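Local coordinates for ABC-type branched-chain amino acid transport systems periplasmic component-like protein (Thermomonospora curvata, PDB 4N03) that probably serves as the substrate-binding component of an ABC transporter, holding a fatty acid such as palmitic acid in its cleft, at residues A[145-150]-A[363-368]; A[152-157]-A[393-398]. One frame throughout, in Å; residues are numbered along the deposited sequence. Where two conformers were deposited one is given.

Interaction 1 (A[145-150]-A[363-368]). With PLM (palmitic acid), chain B.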
ATOM      1  N   GLY A 145      -0.565   7.734   1.072  1.00 10.41           N
ATOM      2  CA  GLY A 145      -1.999   7.552   1.112  1.00  9.87           C
ATOM      3  C   GLY A 145      -2.565   7.699   2.521  1.00  9.48           C
ATOM      4  O   GLY A 145      -2.088   8.527   3.321  1.00 10.46           O
ATOM      5  N   THR A 146      -3.619   6.942   2.760  1.00  9.11           N
ATOM      6  CA  THR A 146      -4.269   6.813   4.057  1.00  8.88           C
ATOM      7  C   THR A 146      -3.617   5.695   4.858  1.00  9.25           C
ATOM      8  O   THR A 146      -2.896   4.832   4.312  1.00  9.79           O
ATOM      9  CB  THR A 146      -5.737   6.412   3.833  1.00 10.23           C
ATOM     10  OG1 THR A 146      -5.685   5.248   2.996  1.00 10.21           O
ATOM     11  CG2 THR A 146      -6.552   7.485   3.167  1.00 10.84           C
ATOM     12  N   THR A 147      -3.888   5.669   6.155  1.00  8.80           N
ATOM     13  CA  THR A 147      -3.619   4.511   6.974  1.00  8.70           C
ATOM     14  C   THR A 147      -4.812   3.577   7.013  1.00  8.58           C
ATOM     15  O   THR A 147      -5.938   3.953   6.697  1.00  8.91           O
ATOM     16  CB  THR A 147      -3.179   4.953   8.373  1.00  9.26           C
ATOM     17  OG1 THR A 147      -4.081   5.917   8.907  1.00  9.43           O
ATOM     18  CG2 THR A 147      -1.798   5.525   8.310  1.00 10.91           C
ATOM     19  N   TYR A 148      -4.565   2.339   7.432  1.00  8.26           N
ATOM     20  CA  TYR A 148      -5.573   1.302   7.330  1.00  8.61           C
ATOM     21  C   TYR A 148      -6.838   1.578   8.094  1.00  8.09           C
ATOM     22  O   TYR A 148      -7.936   1.216   7.726  1.00  8.47           O
ATOM     23  CB  TYR A 148      -5.021  -0.021   7.800  1.00  9.21           C
ATOM     24  CG  TYR A 148      -4.025  -0.656   6.885  1.00  8.48           C
ATOM     25  CD1 TYR A 148      -4.277  -0.854   5.509  1.00  8.79           C
ATOM     26  CD2 TYR A 148      -2.806  -1.053   7.353  1.00  8.63           C
ATOM     27  CE1 TYR A 148      -3.345  -1.465   4.687  1.00  9.30           C
ATOM     28  CE2 TYR A 148      -1.886  -1.676   6.525  1.00  8.72           C
ATOM     29  CZ  TYR A 148      -2.163  -1.888   5.179  1.00  8.53           C
ATOM     30  OH  TYR A 148      -1.286  -2.499   4.301  1.00 10.38           O
ATOM     31  N   ASP A 149      -6.678   2.157   9.300  1.00  8.14           N
ATOM     32  CA  ASP A 149      -7.787   2.554  10.154  1.00  8.75           C
ATOM     33  C   ASP A 149      -8.704   3.552   9.474  1.00  8.65           C
ATOM     34  O   ASP A 149      -9.899   3.369   9.445  1.00  8.87           O
ATOM     35  CB  ASP A 149      -7.339   3.006  11.537  1.00  8.64           C
ATOM     36  CG  ASP A 149      -6.228   4.027  11.591  1.00  9.45           C
ATOM     37  OD1 ASP A 149      -5.740   4.488  10.531  1.00  9.82           O
ATOM     38  OD2 ASP A 149      -5.826   4.339  12.745  1.00  9.76           O
ATOM     39  N   VAL A 150      -8.109   4.609   8.915  1.00  8.76           N
ATOM     40  CA  VAL A 150      -8.879   5.590   8.185  1.00  9.01           C
ATOM     41  C   VAL A 150      -9.611   4.966   7.015  1.00  8.51           C
ATOM     42  O   VAL A 150     -10.778   5.294   6.785  1.00  8.76           O
ATOM     43  CB  VAL A 150      -7.930   6.712   7.692  1.00  9.59           C
ATOM     44  CG1 VAL A 150      -8.549   7.605   6.607  1.00 11.03           C
ATOM     45  CG2 VAL A 150      -7.464   7.533   8.891  1.00 10.63           C
ATOM     46  N   ASP A 363       3.008  12.941  11.487  1.00 11.00           N
ATOM     47  CA  ASP A 363       2.282  12.661  12.711  1.00 11.22           C
ATOM     48  C   ASP A 363       0.818  12.411  12.454  1.00 11.75           C
ATOM     49  O   ASP A 363       0.004  12.446  13.408  1.00 13.37           O
ATOM     50  CB  ASP A 363       2.434  13.812  13.714  1.00 12.27           C
ATOM     51  CG  ASP A 363       1.853  15.094  13.226  1.00 13.10           C
ATOM     52  OD1 ASP A 363       2.091  15.482  12.057  1.00 14.54           O
ATOM     53  OD2 ASP A 363       1.139  15.755  13.991  1.00 14.37           O
ATOM     54  N   LYS A 364       0.457  12.169  11.201  1.00 11.26           N
ATOM     55  CA  LYS A 364      -0.920  11.940  10.758  1.00 10.67           C
ATOM     56  C   LYS A 364      -0.839  11.449   9.308  1.00  9.45           C
ATOM     57  O   LYS A 364       0.225  11.598   8.710  1.00  9.81           O
ATOM     58  CB  LYS A 364      -1.730  13.243  10.873  1.00 13.20           C
ATOM     59  CG  LYS A 364      -1.148  14.407  10.104  1.00 14.59           C
ATOM     60  CD  LYS A 364      -1.635  15.786  10.585  1.00 23.45           C
ATOM     61  CE  LYS A 364      -0.505  16.832  10.429  1.00 23.96           C
ATOM     62  NZ  LYS A 364      -0.606  18.301  10.749  1.00 24.03           N
ATOM     63  N   PRO A 365      -1.918  10.921   8.786  1.00  9.38           N
ATOM     64  CA  PRO A 365      -1.811  10.383   7.417  1.00  9.62           C
ATOM     65  C   PRO A 365      -1.611  11.494   6.389  1.00 10.33           C
ATOM     66  O   PRO A 365      -2.082  12.607   6.533  1.00 10.44           O
ATOM     67  CB  PRO A 365      -3.169   9.715   7.225  1.00 11.48           C
ATOM     68  CG  PRO A 365      -3.605   9.366   8.636  1.00 10.89           C
ATOM     69  CD  PRO A 365      -3.185  10.547   9.416  1.00 10.89           C
ATOM     70  N   ALA A 366      -0.927  11.130   5.297  1.00 10.12           N
ATOM     71  CA  ALA A 366      -0.638  12.016   4.183  1.00  9.92           C
ATOM     72  C   ALA A 366      -1.890  12.487   3.440  1.00  9.66           C
ATOM     73  O   ALA A 366      -1.837  13.522   2.806  1.00 10.26           O
ATOM     74  CB  ALA A 366       0.293  11.320   3.242  1.00 11.14           C
ATOM     75  N   THR A 367      -2.958  11.727   3.529  1.00  9.41           N
ATOM     76  CA  THR A 367      -4.292  12.079   3.108  1.00  9.18           C
ATOM     77  C   THR A 367      -5.292  11.226   3.908  1.00  8.98           C
ATOM     78  O   THR A 367      -4.896  10.201   4.456  1.00  9.89           O
ATOM     79  CB  THR A 367      -4.488  11.901   1.592  1.00  9.03           C
ATOM     80  OG1 THR A 367      -5.819  12.208   1.259  1.00 10.20           O
ATOM     81  CG2 THR A 367      -4.187  10.476   1.128  1.00 11.59           C
ATOM     82  N   ARG A 368      -6.534  11.631   3.932  1.00  8.88           N
ATOM     83  CA  ARG A 368      -7.624  10.843   4.530  1.00  9.36           C
ATOM     84  C   ARG A 368      -8.719  10.493   3.550  1.00  8.66           C
ATOM     85  O   ARG A 368      -9.809  10.123   3.948  1.00 10.07           O
ATOM     86  CB  ARG A 368      -8.192  11.491   5.812  1.00  9.29           C
ATOM     87  CG  ARG A 368      -7.149  11.662   6.861  1.00  9.27           C
ATOM     88  CD  ARG A 368      -7.765  12.057   8.191  1.00  9.69           C
ATOM     89  NE  ARG A 368      -6.725  12.449   9.105  1.00  9.79           N
ATOM     90  CZ  ARG A 368      -6.894  12.504  10.449  1.00  9.41           C
ATOM     91  NH1 ARG A 368      -7.997  12.041  11.005  1.00 10.14           N
ATOM     92  NH2 ARG A 368      -5.898  12.927  11.150  1.00 11.03           N
TER
HETATM   93  C1  PLM B 601       0.730  -5.031   5.058  1.00 10.49           C
HETATM   94  O1  PLM B 601       0.577  -3.818   5.357  1.00 10.86           O
HETATM   95  O2  PLM B 601       1.505  -5.816   5.647  1.00 11.00           O
HETATM   96  C2  PLM B 601       0.070  -5.542   3.798  1.00 12.83           C
HETATM   97  C3  PLM B 601       0.994  -5.121   2.575  1.00 15.04           C
HETATM   98  C4  PLM B 601       0.351  -5.374   1.230  1.00 15.32           C
HETATM   99  C5  PLM B 601       1.248  -5.037   0.089  1.00 17.12           C
HETATM  100  C6  PLM B 601       0.686  -5.149  -1.345  1.00 17.77           C
HETATM  101  C7  PLM B 601       0.104  -3.814  -1.791  1.00 19.80           C
HETATM  102  C8  PLM B 601      -0.647  -3.828  -3.094  1.00 22.46           C
HETATM  103  C9  PLM B 601      -0.953  -2.465  -3.685  1.00 24.37           C
HETATM  104  CA  PLM B 601      -2.302  -1.846  -3.249  1.00 23.22           C
HETATM  105  CB  PLM B 601      -2.310  -0.330  -3.698  1.00 24.01           C
HETATM  106  CC  PLM B 601      -2.653   0.612  -2.506  1.00 19.31           C
HETATM  107  CD  PLM B 601      -2.180   2.039  -2.680  1.00 17.40           C
HETATM  108  CE  PLM B 601      -2.453   3.001  -1.532  0.50 18.73           C
HETATM  109  CF  PLM B 601      -1.431   4.148  -1.529  0.50 20.51           C
HETATM  110  CG  PLM B 601      -1.782   5.314  -2.436  0.50 21.00           C
HETATM  111  O   HOH W   1      -0.149   8.429   5.357  1.00 11.09           O
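T146 carries CG2 anti to its carbonyl carbon and OG1 in the slot between the backbone N and that carbon (chi1 53°), which lays the methyl against the chain at T367 and R368: CG2 comes 3.4 Å from T367 O, while OG1 is taken by D151. T147 repeats the torsion (chi1 50°), and its OG1 lies 3.5 Å from CG of P365, the two side chains crossing at about a right angle. That hydroxyl hydrogen is given to D149 OD1 at 2.7 Å, nearly along the C-O axis. OD1 also accepts from V150 N, on the anti side and well out of the carboxylate plane, so a single oxygen grips both the residue before the helix and its first turn. V150 presents CG1 to CB of R368 at 4.0 Å and CG2 to the proline ring.

A weak hydrogen bond joins the two backbones, T367 N to G145 O at 3.3 Å. Water 1 reinforces it, donating to G145 O and accepting from A366 N, each at 2.8 Å. Next along the helix start, Y148 turns its ring to palmitic acid, whose O1 lies at the ring edge, in plane, and takes the hydrogen of the phenol OH at 2.5 Å. The contact thus backs the ligand-binding start of helix 148-161 with the loop before strand 370-375; Y148, with Y84 and S109, gives the fatty acid several hydrogen-bond partners, which probably fixes its head group beside that helix start.

Interaction 2 (A[152-157]-A[393-398])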
HETATM    1  N   MSE A 152     -10.839   1.863   6.841  1.00  8.71           N
HETATM    2  CA  MSE A 152     -12.004   1.185   7.376  1.00  9.86           C
HETATM    3  C   MSE A 152     -13.037   2.147   7.924  1.00  8.55           C
HETATM    4  O   MSE A 152     -14.210   1.865   7.820  1.00  9.27           O
HETATM    5  CB  MSE A 152     -11.601   0.179   8.464  1.00 10.01           C
HETATM    6  CG  MSE A 152     -10.844  -1.036   7.925  1.00 10.81           C
HETATM    7 SE   MSE A 152     -11.952  -2.144   6.788  0.65 14.42          SE
HETATM    8  CE  MSE A 152     -11.390  -1.590   5.116  1.00 13.89           C
ATOM      9  N   ILE A 153     -12.623   3.267   8.493  1.00  8.61           N
ATOM     10  CA  ILE A 153     -13.625   4.231   8.965  1.00  9.29           C
ATOM     11  C   ILE A 153     -14.444   4.765   7.796  1.00  8.49           C
ATOM     12  O   ILE A 153     -15.673   4.777   7.803  1.00  8.97           O
ATOM     13  CB  ILE A 153     -12.936   5.361   9.743  1.00  9.21           C
ATOM     14  CG1 ILE A 153     -12.352   4.809  11.063  1.00  8.90           C
ATOM     15  CG2 ILE A 153     -13.937   6.451  10.059  1.00 10.36           C
ATOM     16  CD1 ILE A 153     -11.339   5.743  11.684  1.00  9.99           C
ATOM     17  N   ASN A 154     -13.725   5.216   6.758  1.00  8.97           N
ATOM     18  CA  ASN A 154     -14.391   5.652   5.519  1.00  9.44           C
ATOM     19  C   ASN A 154     -15.266   4.547   4.945  1.00  8.42           C
ATOM     20  O   ASN A 154     -16.394   4.774   4.558  1.00  9.73           O
ATOM     21  CB  ASN A 154     -13.374   6.153   4.504  1.00  9.21           C
ATOM     22  CG  ASN A 154     -12.862   7.548   4.790  1.00  9.57           C
ATOM     23  OD1 ASN A 154     -13.580   8.396   5.306  1.00 10.62           O
ATOM     24  ND2 ASN A 154     -11.625   7.812   4.425  1.00  9.18           N
ATOM     25  N   GLY A 155     -14.725   3.334   4.890  1.00  9.21           N
ATOM     26  CA  GLY A 155     -15.462   2.239   4.315  1.00  9.41           C
ATOM     27  C   GLY A 155     -16.712   1.838   5.055  1.00  9.20           C
ATOM     28  O   GLY A 155     -17.752   1.558   4.476  1.00  9.51           O
ATOM     29  N   VAL A 156     -16.660   1.816   6.405  1.00  9.27           N
ATOM     30  CA  VAL A 156     -17.846   1.545   7.205  1.00  8.81           C
ATOM     31  C   VAL A 156     -18.860   2.657   7.070  1.00  9.18           C
ATOM     32  O   VAL A 156     -20.059   2.398   6.968  1.00  9.92           O
ATOM     33  CB  VAL A 156     -17.471   1.237   8.665  1.00  9.85           C
ATOM     34  CG1 VAL A 156     -18.712   1.139   9.524  1.00 10.37           C
ATOM     35  CG2 VAL A 156     -16.635  -0.050   8.704  1.00 11.52           C
ATOM     36  N   GLN A 157     -18.400   3.899   7.070  1.00  9.88           N
ATOM     37  CA  GLN A 157     -19.337   4.997   6.855  1.00 10.62           C
ATOM     38  C   GLN A 157     -20.032   4.839   5.506  1.00 10.40           C
ATOM     39  O   GLN A 157     -21.220   5.075   5.352  1.00 10.95           O
ATOM     40  CB  GLN A 157     -18.641   6.328   6.930  1.00 10.79           C
ATOM     41  CG  GLN A 157     -19.588   7.520   6.749  1.00 11.69           C
ATOM     42  CD  GLN A 157     -20.553   7.678   7.902  1.00 12.49           C
ATOM     43  OE1 GLN A 157     -20.192   8.204   8.964  1.00 14.91           O
ATOM     44  NE2 GLN A 157     -21.765   7.211   7.737  1.00 13.40           N
ATOM     45  N   GLU A 393     -16.553  12.772   7.492  1.00 11.93           N
ATOM     46  CA  GLU A 393     -16.397  13.522   8.758  0.60 11.72           C
ATOM     47  C   GLU A 393     -15.902  12.638   9.870  1.00 11.08           C
ATOM     48  O   GLU A 393     -15.076  13.040  10.684  1.00 11.29           O
ATOM     49  CB  GLU A 393     -17.680  14.229   9.142  0.60 15.50           C
ATOM     50  CG  GLU A 393     -18.047  15.369   8.220  0.60 18.67           C
ATOM     51  CD  GLU A 393     -16.988  16.451   8.093  0.60 18.86           C
ATOM     52  OE1 GLU A 393     -16.569  17.039   9.123  0.60 23.27           O
ATOM     53  OE2 GLU A 393     -16.558  16.734   6.944  0.60 25.09           O
ATOM     54  N   LEU A 394     -16.391  11.417   9.889  1.00 11.92           N
ATOM     55  CA  LEU A 394     -16.008  10.457  10.845  1.00 11.96           C
ATOM     56  C   LEU A 394     -14.493  10.245  10.827  1.00 10.74           C
ATOM     57  O   LEU A 394     -13.820  10.223  11.860  1.00 11.24           O
ATOM     58  CB  LEU A 394     -16.795   9.189  10.530  1.00 13.83           C
ATOM     59  CG  LEU A 394     -16.718   8.072  11.533  1.00 13.27           C
ATOM     60  CD1 LEU A 394     -17.267   8.451  12.885  1.00 14.37           C
ATOM     61  CD2 LEU A 394     -17.469   6.836  11.022  1.00 14.77           C
ATOM     62  N   ALA A 395     -13.937  10.044   9.615  1.00 10.33           N
ATOM     63  CA  ALA A 395     -12.508   9.889   9.487  1.00  9.46           C
ATOM     64  C   ALA A 395     -11.721  11.175   9.744  1.00 10.09           C
ATOM     65  O   ALA A 395     -10.616  11.134  10.241  1.00 10.30           O
ATOM     66  CB  ALA A 395     -12.142   9.358   8.120  1.00  9.57           C
ATOM     67  N   LYS A 396     -12.302  12.309   9.376  1.00  9.42           N
ATOM     68  CA  LYS A 396     -11.643  13.583   9.550  1.00 10.88           C
ATOM     69  C   LYS A 396     -11.395  13.880  11.042  1.00 10.34           C
ATOM     70  O   LYS A 396     -10.381  14.436  11.362  1.00 12.40           O
ATOM     71  CB  LYS A 396     -12.535  14.691   9.023  1.00 12.14           C
ATOM     72  CG  LYS A 396     -11.938  16.098   9.036  1.00 13.69           C
ATOM     73  CD  LYS A 396     -12.918  17.013   8.269  1.00 18.59           C
ATOM     74  CE  LYS A 396     -12.454  18.407   8.023  1.00 23.99           C
ATOM     75  NZ  LYS A 396     -13.613  19.178   7.504  1.00 27.59           N
ATOM     76  N   ASN A 397     -12.322  13.502  11.931  1.00 10.16           N
ATOM     77  CA  ASN A 397     -12.246  13.842  13.329  1.00 10.74           C
ATOM     78  C   ASN A 397     -11.563  12.771  14.162  1.00 11.34           C
ATOM     79  O   ASN A 397     -11.264  13.006  15.326  1.00 11.78           O
ATOM     80  CB  ASN A 397     -13.636  14.198  13.891  1.00 12.20           C
ATOM     81  CG  ASN A 397     -14.255  15.396  13.191  1.00 12.46           C
ATOM     82  OD1 ASN A 397     -13.554  16.250  12.659  1.00 16.02           O
ATOM     83  ND2 ASN A 397     -15.536  15.459  13.200  1.00 13.24           N
ATOM     84  N   TYR A 398     -11.352  11.595  13.587  1.00 10.95           N
ATOM     85  CA  TYR A 398     -10.706  10.483  14.241  1.00  9.96           C
ATOM     86  C   TYR A 398      -9.283  10.844  14.583  1.00  9.88           C
ATOM     87  O   TYR A 398      -8.572  11.509  13.841  1.00 10.76           O
ATOM     88  CB  TYR A 398     -10.678   9.322  13.238  1.00  9.59           C
ATOM     89  CG  TYR A 398      -9.856   8.113  13.660  1.00  9.69           C
ATOM     90  CD1 TYR A 398     -10.191   7.298  14.741  1.00 10.46           C
ATOM     91  CD2 TYR A 398      -8.724   7.770  12.954  1.00  9.07           C
ATOM     92  CE1 TYR A 398      -9.455   6.205  15.064  1.00  9.45           C
ATOM     93  CE2 TYR A 398      -7.996   6.675  13.255  1.00  9.19           C
ATOM     94  CZ  TYR A 398      -8.340   5.868  14.310  1.00  9.60           C
ATOM     95  OH  TYR A 398      -7.629   4.780  14.662  1.00  9.92           O
TER
HETATM   96  O   HOH W   2     -19.068  10.786   8.668  1.00 15.01           O
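I153 carries the contact with both of its branches. CD1 sits over one face of the ring of Y398, the residue that follows helix 393-397, 3.5 Å from the centroid and 13° off the ring normal, a CH-pi contact placed almost squarely over the centre. The other branch, CG2, anti to the backbone N, drops onto L394, meeting CG at 3.5 Å, and also touches CB of A395. A second small contact lies beside it: CB of A395 lies 3.3 Å from N154 OD1. At the far end Q157, bent at chi2 (68°), brings OE1 alongside CD2 of L394. There water 2 donates to Q157 OE1 at 2.8 Å and accepts from L394 N at 3.0 Å, bridging the helices where no direct hydrogen bond joins the segments.

The axes of the two short segments run nearly antiparallel, at 157° and 8.6 Å apart, bringing the CA atoms of I153 and A395 to 5.8 Å. Further out, S392 OG bonds both N154 OD1 and A395 N, while N154 ND2 reaches T370 OG1 and R368 O, so the amide is fixed at both ends. The Y398 hydroxyl bonds D149 OD2, and its ring also meets that of Y190 on helix 179-195. An alanine in place of Y398 would probably leave the I153 methyl without its aromatic platform and D149 OD2 without this hydroxyl partner.

Chemically the interface is an apolar centre built round one isoleucine, with its polar groups at the margins: the direct contact between the two segments is largely apolar packing, while the N154 amide, through S392, and water 2 probably help set the register.

Reading from the N terminus, the chain passes first through 145-150 and, one residue later, 152-157, both on or leading into helix 148-161. It then builds most of the mixed seven-stranded sheet before 363-368 returns, ahead of strand 370-375, and closes a loop of 212 intervening residues in interaction 1. After strand 383-390, segment 393-398 closes interaction 2 over 235 residues. The segments alternate, so the two loops cross. They also touch directly: R368 NH1 meets A395 O at 2.9 Å, alongside the D149-Y398 bond. Together they tie the start and middle of helix 148-161 to the chain's late segments flanking the sheet's last two strands.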